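Local coordinates for protein mandelate racemase/muconate lactonizing enzyme (PDB 2QDD) that is of unknown function but, as a magnesium-binding member of the mandelate racemase/muconate lactonizing enzyme family in the enolase superfamily, probably catalyses chemistry on a carboxylate substrate, at residues A157-G170 against L187-W201. Residues are numbered along the deposited sequence; the frame is centred on the assembly and turned at random.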
ATOM      1  N   ALA A 157      12.467 -21.932  39.323  1.00 48.58           N
ATOM      2  CA  ALA A 157      11.181 -22.542  39.666  1.00 52.97           C
ATOM      3  C   ALA A 157      11.054 -22.871  41.157  1.00 55.70           C
ATOM      4  O   ALA A 157       9.966 -22.749  41.734  1.00 53.37           O
ATOM      5  CB  ALA A 157      10.949 -23.789  38.823  1.00 51.25           C
ATOM      6  N   ALA A 158      12.172 -23.275  41.761  1.00 60.48           N
ATOM      7  CA  ALA A 158      12.256 -23.584  43.190  1.00 63.34           C
ATOM      8  C   ALA A 158      12.107 -22.345  44.074  1.00 64.28           C
ATOM      9  O   ALA A 158      11.580 -22.436  45.185  1.00 68.01           O
ATOM     10  CB  ALA A 158      13.563 -24.304  43.502  1.00 63.09           C
ATOM     11  N   GLN A 159      12.565 -21.197  43.575  1.00 59.52           N
ATOM     12  CA  GLN A 159      12.330 -19.909  44.232  1.00 54.07           C
ATOM     13  C   GLN A 159      10.908 -19.388  44.006  1.00 54.32           C
ATOM     14  O   GLN A 159      10.478 -18.446  44.677  1.00 54.29           O
ATOM     15  CB  GLN A 159      13.346 -18.863  43.765  1.00 54.41           C
ATOM     16  CG  GLN A 159      14.792 -19.171  44.130  1.00 60.10           C
ATOM     17  CD  GLN A 159      15.781 -18.356  43.316  1.00 64.65           C
ATOM     18  OE1 GLN A 159      16.313 -18.827  42.309  1.00 64.04           O
ATOM     19  NE2 GLN A 159      16.031 -17.125  43.747  1.00 68.15           N
ATOM     20  N   GLY A 160      10.194 -19.993  43.054  1.00 50.41           N
ATOM     21  CA  GLY A 160       8.778 -19.699  42.828  1.00 46.24           C
ATOM     22  C   GLY A 160       8.470 -18.835  41.613  1.00 45.05           C
ATOM     23  O   GLY A 160       7.333 -18.395  41.439  1.00 44.79           O
ATOM     24  N   TYR A 161       9.476 -18.593  40.775  1.00 41.80           N
ATOM     25  CA  TYR A 161       9.281 -17.952  39.469  1.00 40.95           C
ATOM     26  C   TYR A 161       8.529 -18.864  38.502  1.00 37.94           C
ATOM     27  O   TYR A 161       8.869 -20.036  38.358  1.00 43.26           O
ATOM     28  CB  TYR A 161      10.629 -17.599  38.842  1.00 39.88           C
ATOM     29  CG  TYR A 161      11.395 -16.498  39.531  1.00 38.35           C
ATOM     30  CD1 TYR A 161      12.581 -16.774  40.217  1.00 36.48           C
ATOM     31  CD2 TYR A 161      10.952 -15.173  39.476  1.00 32.48           C
ATOM     32  CE1 TYR A 161      13.305 -15.758  40.839  1.00 34.74           C
ATOM     33  CE2 TYR A 161      11.665 -14.151  40.093  1.00 44.15           C
ATOM     34  CZ  TYR A 161      12.841 -14.451  40.771  1.00 39.58           C
ATOM     35  OH  TYR A 161      13.547 -13.445  41.382  1.00 41.21           O
ATOM     36  N   ARG A 162       7.518 -18.318  37.834  1.00 35.66           N
ATOM     37  CA  ARG A 162       6.741 -19.076  36.849  1.00 39.27           C
ATOM     38  C   ARG A 162       6.876 -18.497  35.439  1.00 38.72           C
ATOM     39  O   ARG A 162       6.373 -19.071  34.479  1.00 42.19           O
ATOM     40  CB  ARG A 162       5.266 -19.143  37.250  1.00 40.95           C
ATOM     41  CG  ARG A 162       5.023 -19.632  38.665  1.00 46.31           C
ATOM     42  CD  ARG A 162       3.589 -20.064  38.870  1.00 59.14           C
ATOM     43  NE  ARG A 162       3.443 -21.512  38.751  1.00 60.50           N
ATOM     44  CZ  ARG A 162       2.777 -22.123  37.777  1.00 60.63           C
ATOM     45  NH1 ARG A 162       2.185 -21.413  36.822  1.00 61.75           N
ATOM     46  NH2 ARG A 162       2.702 -23.448  37.759  1.00 59.45           N
ATOM     47  N   THR A 163       7.546 -17.354  35.328  1.00 38.15           N
ATOM     48  CA  THR A 163       7.861 -16.752  34.039  1.00 39.13           C
ATOM     49  C   THR A 163       9.364 -16.509  33.983  1.00 39.04           C
ATOM     50  O   THR A 163       9.969 -16.103  34.970  1.00 38.85           O
ATOM     51  CB  THR A 163       7.083 -15.434  33.817  1.00 41.62           C
ATOM     52  OG1 THR A 163       5.715 -15.619  34.198  1.00 47.52           O
ATOM     53  CG2 THR A 163       7.126 -15.006  32.345  1.00 45.65           C
ATOM     54  N   HIS A 164       9.964 -16.795  32.831  1.00 37.88           N
ATOM     55  CA  HIS A 164      11.412 -16.807  32.692  1.00 39.49           C
ATOM     56  C   HIS A 164      11.839 -16.043  31.444  1.00 43.42           C
ATOM     57  O   HIS A 164      11.324 -16.278  30.350  1.00 37.63           O
ATOM     58  CB  HIS A 164      11.942 -18.247  32.645  1.00 41.86           C
ATOM     59  CG  HIS A 164      11.409 -19.122  33.736  1.00 45.72           C
ATOM     60  ND1 HIS A 164      11.813 -19.006  35.048  1.00 44.00           N
ATOM     61  CD2 HIS A 164      10.481 -20.108  33.714  1.00 46.36           C
ATOM     62  CE1 HIS A 164      11.168 -19.891  35.785  1.00 41.01           C
ATOM     63  NE2 HIS A 164      10.355 -20.573  35.000  1.00 42.52           N
ATOM     64  N   SER A 165      12.779 -15.121  31.628  1.00 39.63           N
ATOM     65  CA  SER A 165      13.434 -14.445  30.524  1.00 35.54           C
ATOM     66  C   SER A 165      14.764 -15.134  30.241  1.00 35.19           C
ATOM     67  O   SER A 165      15.742 -14.926  30.957  1.00 32.55           O
ATOM     68  CB  SER A 165      13.653 -12.970  30.869  1.00 35.12           C
ATOM     69  OG  SER A 165      13.809 -12.190  29.702  1.00 46.53           O
ATOM     70  N   ALA A 166      14.785 -15.965  29.202  1.00 32.81           N
ATOM     71  CA  ALA A 166      16.001 -16.636  28.761  1.00 34.68           C
ATOM     72  C   ALA A 166      16.790 -15.757  27.797  1.00 37.43           C
ATOM     73  O   ALA A 166      16.290 -15.363  26.742  1.00 39.00           O
ATOM     74  CB  ALA A 166      15.663 -17.971  28.118  1.00 33.12           C
ATOM     75  N   LYS A 167      18.027 -15.448  28.169  1.00 42.83           N
ATOM     76  CA  LYS A 167      18.856 -14.517  27.407  1.00 44.12           C
ATOM     77  C   LYS A 167      19.665 -15.270  26.352  1.00 47.19           C
ATOM     78  O   LYS A 167      20.566 -16.045  26.679  1.00 47.69           O
ATOM     79  CB  LYS A 167      19.778 -13.722  28.337  1.00 42.49           C
ATOM     80  CG  LYS A 167      19.108 -13.175  29.588  1.00 46.90           C
ATOM     81  CD  LYS A 167      18.411 -11.851  29.334  1.00 51.14           C
ATOM     82  CE  LYS A 167      17.409 -11.546  30.441  1.00 51.22           C
ATOM     83  NZ  LYS A 167      16.643 -10.298  30.162  1.00 62.68           N
ATOM     84  N   ILE A 168      19.319 -15.051  25.086  1.00 47.23           N
ATOM     85  CA  ILE A 168      20.015 -15.672  23.959  1.00 45.70           C
ATOM     86  C   ILE A 168      20.585 -14.589  23.040  1.00 49.30           C
ATOM     87  O   ILE A 168      20.520 -13.401  23.364  1.00 51.49           O
ATOM     88  CB  ILE A 168      19.095 -16.634  23.166  1.00 46.44           C
ATOM     89  CG1 ILE A 168      17.847 -15.902  22.662  1.00 41.47           C
ATOM     90  CG2 ILE A 168      18.722 -17.855  24.013  1.00 47.65           C
ATOM     91  CD1 ILE A 168      17.189 -16.560  21.487  1.00 36.22           C
ATOM     92  N   GLY A 169      21.149 -15.000  21.905  1.00 54.34           N
ATOM     93  CA  GLY A 169      21.720 -14.059  20.940  1.00 60.29           C
ATOM     94  C   GLY A 169      23.215 -14.229  20.742  1.00 65.17           C
ATOM     95  O   GLY A 169      23.850 -15.058  21.399  1.00 65.47           O
ATOM     96  N   GLY A 170      23.776 -13.431  19.838  1.00 70.65           N
ATOM     97  CA  GLY A 170      25.068 -13.730  19.222  1.00 75.65           C
ATOM     98  C   GLY A 170      24.901 -14.192  17.786  1.00 79.54           C
ATOM     99  O   GLY A 170      23.821 -14.641  17.392  1.00 80.23           O
ATOM    100  N   LEU A 187      10.617 -26.970  29.770  1.00 64.11           N
ATOM    101  CA  LEU A 187       9.905 -26.191  30.781  1.00 64.27           C
ATOM    102  C   LEU A 187       9.059 -27.093  31.681  1.00 66.26           C
ATOM    103  O   LEU A 187       8.437 -28.047  31.197  1.00 65.63           O
ATOM    104  CB  LEU A 187       9.011 -25.128  30.133  1.00 62.35           C
ATOM    105  CG  LEU A 187       9.555 -23.717  29.898  1.00 59.80           C
ATOM    106  CD1 LEU A 187       8.431 -22.831  29.398  1.00 60.46           C
ATOM    107  CD2 LEU A 187      10.184 -23.118  31.147  1.00 56.07           C
ATOM    108  N   PRO A 188       9.040 -26.798  32.996  1.00 66.49           N
ATOM    109  CA  PRO A 188       7.991 -27.300  33.886  1.00 65.46           C
ATOM    110  C   PRO A 188       6.596 -26.806  33.492  1.00 65.94           C
ATOM    111  O   PRO A 188       6.471 -25.783  32.811  1.00 64.79           O
ATOM    112  CB  PRO A 188       8.396 -26.754  35.263  1.00 66.78           C
ATOM    113  CG  PRO A 188       9.375 -25.665  34.998  1.00 64.60           C
ATOM    114  CD  PRO A 188      10.046 -25.992  33.714  1.00 66.72           C
ATOM    115  N   ASP A 189       5.569 -27.543  33.916  1.00 64.74           N
ATOM    116  CA  ASP A 189       4.192 -27.309  33.478  1.00 63.51           C
ATOM    117  C   ASP A 189       3.631 -26.022  34.069  1.00 60.84           C
ATOM    118  O   ASP A 189       3.801 -25.752  35.261  1.00 59.91           O
ATOM    119  CB  ASP A 189       3.293 -28.485  33.869  1.00 69.10           C
ATOM    120  CG  ASP A 189       3.757 -29.800  33.275  1.00 76.72           C
ATOM    121  OD1 ASP A 189       3.271 -30.162  32.182  1.00 80.05           O
ATOM    122  OD2 ASP A 189       4.606 -30.472  33.902  1.00 83.44           O
ATOM    123  N   GLY A 190       2.975 -25.229  33.221  1.00 58.81           N
ATOM    124  CA  GLY A 190       2.395 -23.944  33.625  1.00 54.77           C
ATOM    125  C   GLY A 190       3.337 -22.756  33.491  1.00 50.07           C
ATOM    126  O   GLY A 190       2.908 -21.601  33.566  1.00 50.27           O
ATOM    127  N   HIS A 191       4.620 -23.046  33.288  1.00 44.70           N
ATOM    128  CA  HIS A 191       5.660 -22.023  33.222  1.00 46.73           C
ATOM    129  C   HIS A 191       5.769 -21.422  31.815  1.00 45.18           C
ATOM    130  O   HIS A 191       5.407 -22.074  30.830  1.00 45.32           O
ATOM    131  CB  HIS A 191       7.011 -22.602  33.666  1.00 47.05           C
ATOM    132  CG  HIS A 191       7.088 -22.913  35.131  1.00 53.00           C
ATOM    133  ND1 HIS A 191       7.991 -22.302  35.975  1.00 59.29           N
ATOM    134  CD2 HIS A 191       6.384 -23.778  35.900  1.00 54.46           C
ATOM    135  CE1 HIS A 191       7.835 -22.773  37.200  1.00 58.09           C
ATOM    136  NE2 HIS A 191       6.865 -23.668  37.181  1.00 56.14           N
ATOM    137  N   ARG A 192       6.253 -20.181  31.733  1.00 40.83           N
ATOM    138  CA  ARG A 192       6.384 -19.460  30.455  1.00 41.09           C
ATOM    139  C   ARG A 192       7.812 -18.965  30.233  1.00 40.03           C
ATOM    140  O   ARG A 192       8.446 -18.466  31.162  1.00 39.48           O
ATOM    141  CB  ARG A 192       5.430 -18.258  30.388  1.00 38.20           C
ATOM    142  CG  ARG A 192       4.022 -18.498  30.915  1.00 48.27           C
ATOM    143  CD  ARG A 192       2.977 -17.938  29.975  1.00 61.63           C
ATOM    144  NE  ARG A 192       2.875 -18.734  28.755  1.00 63.48           N
ATOM    145  CZ  ARG A 192       2.664 -18.234  27.541  1.00 67.09           C
ATOM    146  NH1 ARG A 192       2.525 -16.925  27.357  1.00 68.80           N
ATOM    147  NH2 ARG A 192       2.593 -19.051  26.502  1.00 63.55           N
ATOM    148  N   VAL A 193       8.304 -19.098  29.000  1.00 39.99           N
ATOM    149  CA  VAL A 193       9.526 -18.411  28.572  1.00 37.88           C
ATOM    150  C   VAL A 193       9.307 -17.261  27.591  1.00 37.41           C
ATOM    151  O   VAL A 193       8.456 -17.331  26.702  1.00 36.85           O
ATOM    152  CB  VAL A 193      10.617 -19.363  28.016  1.00 39.00           C
ATOM    153  CG1 VAL A 193      11.328 -20.074  29.145  1.00 50.68           C
ATOM    154  CG2 VAL A 193      10.048 -20.348  27.008  1.00 37.68           C
ATOM    155  N   THR A 194      10.090 -16.204  27.783  1.00 33.24           N
ATOM    156  CA  THR A 194      10.399 -15.230  26.748  1.00 38.89           C
ATOM    157  C   THR A 194      11.875 -15.397  26.384  1.00 39.14           C
ATOM    158  O   THR A 194      12.732 -15.423  27.265  1.00 38.32           O
ATOM    159  CB  THR A 194      10.131 -13.784  27.264  1.00 41.45           C
ATOM    160  OG1 THR A 194       8.744 -13.647  27.600  1.00 49.55           O
ATOM    161  CG2 THR A 194      10.495 -12.725  26.219  1.00 44.48           C
ATOM    162  N   PHE A 195      12.167 -15.525  25.090  1.00 37.47           N
ATOM    163  CA  PHE A 195      13.547 -15.483  24.612  1.00 31.31           C
ATOM    164  C   PHE A 195      13.958 -14.066  24.272  1.00 31.12           C
ATOM    165  O   PHE A 195      13.481 -13.490  23.292  1.00 31.30           O
ATOM    166  CB  PHE A 195      13.754 -16.417  23.419  1.00 29.51           C
ATOM    167  CG  PHE A 195      13.558 -17.865  23.753  1.00 32.64           C
ATOM    168  CD1 PHE A 195      12.367 -18.501  23.442  1.00 26.21           C
ATOM    169  CD2 PHE A 195      14.558 -18.585  24.396  1.00 25.75           C
ATOM    170  CE1 PHE A 195      12.171 -19.840  23.756  1.00 37.65           C
ATOM    171  CE2 PHE A 195      14.375 -19.924  24.715  1.00 36.42           C
ATOM    172  CZ  PHE A 195      13.178 -20.555  24.397  1.00 33.07           C
ATOM    173  N   ASP A 196      14.842 -13.516  25.104  1.00 31.56           N
ATOM    174  CA  ASP A 196      15.294 -12.131  24.993  1.00 36.08           C
ATOM    175  C   ASP A 196      16.649 -12.068  24.287  1.00 35.02           C
ATOM    176  O   ASP A 196      17.664 -12.563  24.788  1.00 37.08           O
ATOM    177  CB  ASP A 196      15.355 -11.474  26.377  1.00 36.31           C
ATOM    178  CG  ASP A 196      15.786 -10.010  26.330  1.00 50.20           C
ATOM    179  OD1 ASP A 196      15.712  -9.362  25.257  1.00 50.06           O
ATOM    180  OD2 ASP A 196      16.195  -9.494  27.393  1.00 62.78           O
ATOM    181  N   VAL A 197      16.634 -11.445  23.116  1.00 32.49           N
ATOM    182  CA  VAL A 197      17.740 -11.484  22.169  1.00 33.00           C
ATOM    183  C   VAL A 197      18.591 -10.245  22.418  1.00 36.94           C
ATOM    184  O   VAL A 197      19.795 -10.237  22.131  1.00 39.58           O
ATOM    185  CB  VAL A 197      17.193 -11.492  20.715  1.00 32.68           C
ATOM    186  CG1 VAL A 197      18.302 -11.495  19.692  1.00 26.08           C
ATOM    187  CG2 VAL A 197      16.271 -12.686  20.497  1.00 34.00           C
ATOM    188  N   ASN A 198      17.938  -9.232  22.999  1.00 40.57           N
ATOM    189  CA  ASN A 198      18.475  -7.885  23.179  0.50 40.47           C
ATOM    190  C   ASN A 198      19.294  -7.345  22.027  1.00 41.16           C
ATOM    191  O   ASN A 198      20.473  -6.992  22.161  1.00 42.06           O
ATOM    192  CB  ASN A 198      19.173  -7.704  24.524  0.50 41.05           C
ATOM    193  CG  ASN A 198      18.671  -6.479  25.267  0.50 40.56           C
ATOM    194  OD1 ASN A 198      18.206  -6.580  26.406  0.50 38.31           O
ATOM    195  ND2 ASN A 198      18.755  -5.309  24.622  0.50 19.14           N
ATOM    196  N   ARG A 199      18.625  -7.285  20.872  1.00 38.79           N
ATOM    197  CA  ARG A 199      19.127  -6.635  19.647  1.00 33.95           C
ATOM    198  C   ARG A 199      20.370  -7.262  19.004  1.00 31.78           C
ATOM    199  O   ARG A 199      20.978  -6.665  18.117  1.00 39.53           O
ATOM    200  CB  ARG A 199      19.301  -5.119  19.834  1.00 31.42           C
ATOM    201  CG  ARG A 199      18.067  -4.409  20.357  1.00 29.61           C
ATOM    202  CD  ARG A 199      18.360  -2.971  20.712  1.00 35.19           C
ATOM    203  NE  ARG A 199      18.986  -2.872  22.027  1.00 31.08           N
ATOM    204  CZ  ARG A 199      19.298  -1.732  22.635  1.00 35.09           C
ATOM    205  NH1 ARG A 199      19.858  -1.761  23.839  1.00 34.13           N
ATOM    206  NH2 ARG A 199      19.045  -0.565  22.055  1.00 27.98           N
ATOM    207  N   ALA A 200      20.723  -8.472  19.428  1.00 35.49           N
ATOM    208  CA  ALA A 200      21.969  -9.115  19.004  1.00 39.64           C
ATOM    209  C   ALA A 200      21.910  -9.756  17.612  1.00 40.59           C
ATOM    210  O   ALA A 200      22.943 -10.137  17.064  1.00 48.69           O
ATOM    211  CB  ALA A 200      22.424 -10.131  20.045  1.00 39.88           C
ATOM    212  N   TRP A 201      20.712  -9.878  17.045  1.00 37.67           N
ATOM    213  CA  TRP A 201      20.550 -10.418  15.701  1.00 31.84           C
ATOM    214  C   TRP A 201      20.484  -9.335  14.624  1.00 35.93           C
ATOM    215  O   TRP A 201      20.043  -8.210  14.876  1.00 37.74           O
ATOM    216  CB  TRP A 201      19.314 -11.316  15.631  1.00 32.22           C
ATOM    217  CG  TRP A 201      19.456 -12.606  16.377  1.00 29.31           C
ATOM    218  CD1 TRP A 201      20.622 -13.205  16.778  1.00 32.90           C
ATOM    219  CD2 TRP A 201      18.394 -13.472  16.804  1.00 31.91           C
ATOM    220  NE1 TRP A 201      20.347 -14.387  17.430  1.00 39.40           N
ATOM    221  CE2 TRP A 201      18.989 -14.572  17.463  1.00 29.14           C
ATOM    222  CE3 TRP A 201      16.996 -13.418  16.708  1.00 35.73           C
ATOM    223  CZ2 TRP A 201      18.236 -15.610  18.012  1.00 29.78           C
ATOM    224  CZ3 TRP A 201      16.249 -14.456  17.246  1.00 33.08           C
ATOM    225  CH2 TRP A 201      16.870 -15.532  17.897  1.00 30.58           C
TER
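Strands 163-167 and 192-196, joined through helix 173-185 as a beta-alpha-beta crossover, lie side by side in the barrel sheet and place Asp196, a magnesium ligand, at the C-terminal end of strand 192-196; no metal is bound in this chain. Six backbone hydrogen bonds run from Arg192 N to Arg162 O (3.0 Å) through to Ile168 N and Asp196 O (3.0 Å). Thr163, Ser165, Lys167, Thr194 and Asp196 share the inner face. There Lys167 and Asp196 lie alongside each other, pointing the same way; the lysine bends at chi2 (-84°) and its NZ meets the anti lone pair of Asp196 OD2 at 2.9 Å, a salt bridge. NZ also makes a weak hydrogen bond to Ser165 OG. Asp196 OD1 accepts from Asn198 N in an Asx turn and lies close to the carboxylate of Glu220, a second magnesium ligand. On the helix-facing side, Ala166 CB touches Phe195 CD2 (3.9 Å), and Ile168 CD1 packs on Phe195 CB and lies 3.7 Å from Trp201 CH2. At the N-terminal end the His164 and His191 rings meet rim to rim, almost coplanar (4°), with NE2 of His164 hydrogen-bonded to ND1 of His191 at 3.1 Å; Ser139 holds His164 ND1, which fixes that ring. A lysine closing one strand beside a metal-binding aspartate on the next is typical of the modified (beta/alpha)7beta barrel of the mandelate racemase/muconate lactonizing enzyme family.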